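Side-chain contact in kinesin-like protein KAR3 (Saccharomyces cerevisiae, PDB 1F9V), which probably hydrolyses ATP to drive movement along microtubules, as a kinesin motor whose nucleotide pocket is filled here by ADP and magnesium: residues P13-K16 against N17-S21. The protein carries 2 engineered substitutions. Numbering follows the deposited sequence.
Sequences PALK and NLENS. With ADP (adenosine-5'-diphosphate), chain C.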
loop_
_atom_site.group_PDB
_atom_site.type_symbol
_atom_site.label_atom_id
_atom_site.label_comp_id
_atom_site.label_asym_id
_atom_site.label_seq_id
_atom_site.Cartn_x
_atom_site.Cartn_y
_atom_site.Cartn_z
ATOM N N PRO A 13 3.777 -13.050 -11.860
ATOM C CA PRO A 13 4.209 -14.091 -12.798
ATOM C C PRO A 13 5.670 -13.843 -13.167
ATOM O O PRO A 13 6.151 -12.707 -13.134
ATOM C CB PRO A 13 3.284 -13.908 -14.007
ATOM C CG PRO A 13 2.101 -13.141 -13.481
ATOM C CD PRO A 13 2.647 -12.263 -12.384
ATOM N N ALA A 14 6.391 -14.905 -13.508
ATOM C CA ALA A 14 7.789 -14.734 -13.890
ATOM C C ALA A 14 7.850 -14.215 -15.311
ATOM O O ALA A 14 6.934 -14.457 -16.114
ATOM C CB ALA A 14 8.539 -16.064 -13.791
ATOM N N LEU A 15 8.922 -13.467 -15.604
ATOM C CA LEU A 15 9.143 -12.965 -16.962
ATOM C C LEU A 15 9.762 -14.189 -17.653
ATOM O O LEU A 15 10.878 -14.624 -17.325
ATOM C CB LEU A 15 10.118 -11.786 -16.987
ATOM C CG LEU A 15 9.511 -10.468 -17.444
ATOM C CD1 LEU A 15 8.075 -10.646 -17.902
ATOM C CD2 LEU A 15 9.630 -9.534 -16.275
ATOM N N LYS A 16 9.075 -14.722 -18.659
ATOM C CA LYS A 16 9.586 -15.943 -19.265
ATOM C C LYS A 16 10.811 -15.872 -20.150
ATOM O O LYS A 16 11.067 -14.898 -20.863
ATOM C CB LYS A 16 8.447 -16.722 -19.931
ATOM C CG LYS A 16 7.595 -17.389 -18.852
ATOM C CD LYS A 16 7.065 -18.718 -19.251
ATOM C CE LYS A 16 5.966 -19.105 -18.284
ATOM N NZ LYS A 16 5.296 -20.360 -18.716
ATOM N N ASN A 17 11.609 -16.937 -20.015
ATOM C CA ASN A 17 12.873 -17.146 -20.757
ATOM C C ASN A 17 13.972 -16.248 -20.173
ATOM O O ASN A 17 15.185 -16.543 -20.229
ATOM C CB ASN A 17 12.660 -16.887 -22.259
ATOM C CG ASN A 17 11.576 -17.755 -22.850
ATOM O OD1 ASN A 17 11.390 -18.913 -22.419
ATOM N ND2 ASN A 17 10.819 -17.191 -23.794
ATOM N N LEU A 18 13.553 -15.115 -19.627
ATOM C CA LEU A 18 14.492 -14.184 -19.002
ATOM C C LEU A 18 14.684 -14.455 -17.508
ATOM O O LEU A 18 15.703 -14.065 -16.932
ATOM C CB LEU A 18 14.030 -12.738 -19.193
ATOM C CG LEU A 18 12.733 -12.541 -19.968
ATOM C CD1 LEU A 18 12.128 -11.198 -19.607
ATOM C CD2 LEU A 18 13.019 -12.636 -21.460
ATOM N N GLU A 19 13.718 -15.122 -16.882
ATOM C CA GLU A 19 13.803 -15.453 -15.465
ATOM C C GLU A 19 13.640 -16.957 -15.285
ATOM O O GLU A 19 13.226 -17.658 -16.208
ATOM C CB GLU A 19 12.704 -14.728 -14.679
ATOM C CG GLU A 19 13.079 -13.326 -14.240
ATOM C CD GLU A 19 11.915 -12.565 -13.643
ATOM O OE1 GLU A 19 12.029 -11.329 -13.527
ATOM O OE2 GLU A 19 10.894 -13.194 -13.289
ATOM N N ASN A 20 13.971 -17.454 -14.098
ATOM C CA ASN A 20 13.823 -18.873 -13.806
ATOM C C ASN A 20 13.869 -19.105 -12.306
ATOM O O ASN A 20 14.287 -18.233 -11.547
ATOM C CB ASN A 20 14.921 -19.688 -14.499
ATOM C CG ASN A 20 16.285 -19.481 -13.876
ATOM O OD1 ASN A 20 16.510 -19.820 -12.709
ATOM N ND2 ASN A 20 17.208 -18.924 -14.652
ATOM N N SER A 21 13.431 -20.286 -11.884
ATOM C CA SER A 21 13.426 -20.643 -10.472
ATOM C C SER A 21 14.320 -21.868 -10.254
ATOM O O SER A 21 14.039 -22.726 -9.412
ATOM C CB SER A 21 11.995 -20.942 -10.020
ATOM O OG SER A 21 11.951 -21.226 -8.635
HETATM P PB ADP C . 7.622 -2.301 -9.377
HETATM O O1B ADP C . 7.543 -3.073 -8.111
HETATM O O2B ADP C . 6.537 -1.117 -9.383
HETATM O O3B ADP C . 8.994 -1.788 -9.620
HETATM P PA ADP C . 6.221 -2.981 -11.811
HETATM O O1A ADP C . 4.828 -3.058 -11.369
HETATM O O2A ADP C . 6.466 -1.676 -12.421
HETATM O O3A ADP C . 7.182 -3.215 -10.582
HETATM O "O5'" ADP C . 6.526 -4.086 -12.903
HETATM C "C5'" ADP C . 7.517 -5.115 -12.883
HETATM C "C4'" ADP C . 7.306 -5.870 -14.229
HETATM O "O4'" ADP C . 6.498 -7.013 -13.924
HETATM C "C3'" ADP C . 6.492 -5.070 -15.265
HETATM O "O3'" ADP C . 6.935 -5.304 -16.612
HETATM C "C2'" ADP C . 5.055 -5.522 -15.073
HETATM O "O2'" ADP C . 4.227 -5.315 -16.231
HETATM C "C1'" ADP C . 5.231 -6.966 -14.623
HETATM N N9 ADP C . 4.186 -7.404 -13.647
HETATM C C8 ADP C . 4.199 -7.099 -12.334
HETATM N N7 ADP C . 3.163 -7.658 -11.742
HETATM C C5 ADP C . 2.477 -8.320 -12.638
HETATM C C6 ADP C . 1.329 -9.098 -12.620
HETATM N N6 ADP C . 0.673 -9.290 -11.472
HETATM N N1 ADP C . 0.865 -9.665 -13.776
HETATM C C2 ADP C . 1.500 -9.497 -14.954
HETATM N N3 ADP C . 2.621 -8.750 -14.987
HETATM C C4 ADP C . 3.133 -8.156 -13.876
#
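Leu18 and Glu19 fold back on Leu15, closing a surface turn from Leu15 to Glu19. Asn17 has a positive phi (75°), which helps the chain reverse. Leu18 follows and lays CD1 on Leu15. CD1 packs closely against Leu15 CB, at 3.4 Å, and Leu18 chi1 is eclipsed, near zero, so the packing here looks strained. At Glu19 the backbone N gives a weak hydrogen bond to Leu15 O (2.9 Å). Its side chain starts beside its own N (chi1 -86°) and runs extended beyond CG, bringing the carboxylate back over the backbone of Leu15. There Leu15 N donates a nearly straight bond to Glu19 OE2 (3.1 Å, 168°), arriving from above the carboxylate plane. OE2 also meets Ser321 OG, while OE1 forms a salt bridge with Arg12 of the ADP pocket. Replacing Glu19 by an alanine is likely to leave Leu15 N and Ser321 without this acceptor and Arg12 without this salt-bridge partner. Before the turn, Pro13 CD touches the adenine at C6 (3.4 Å). The whole loop links strand 4-11 of the central sheet to strand 24-28 of the small antiparallel sheet, beside the Pro320-Ser322 loop that precedes helix 325-338.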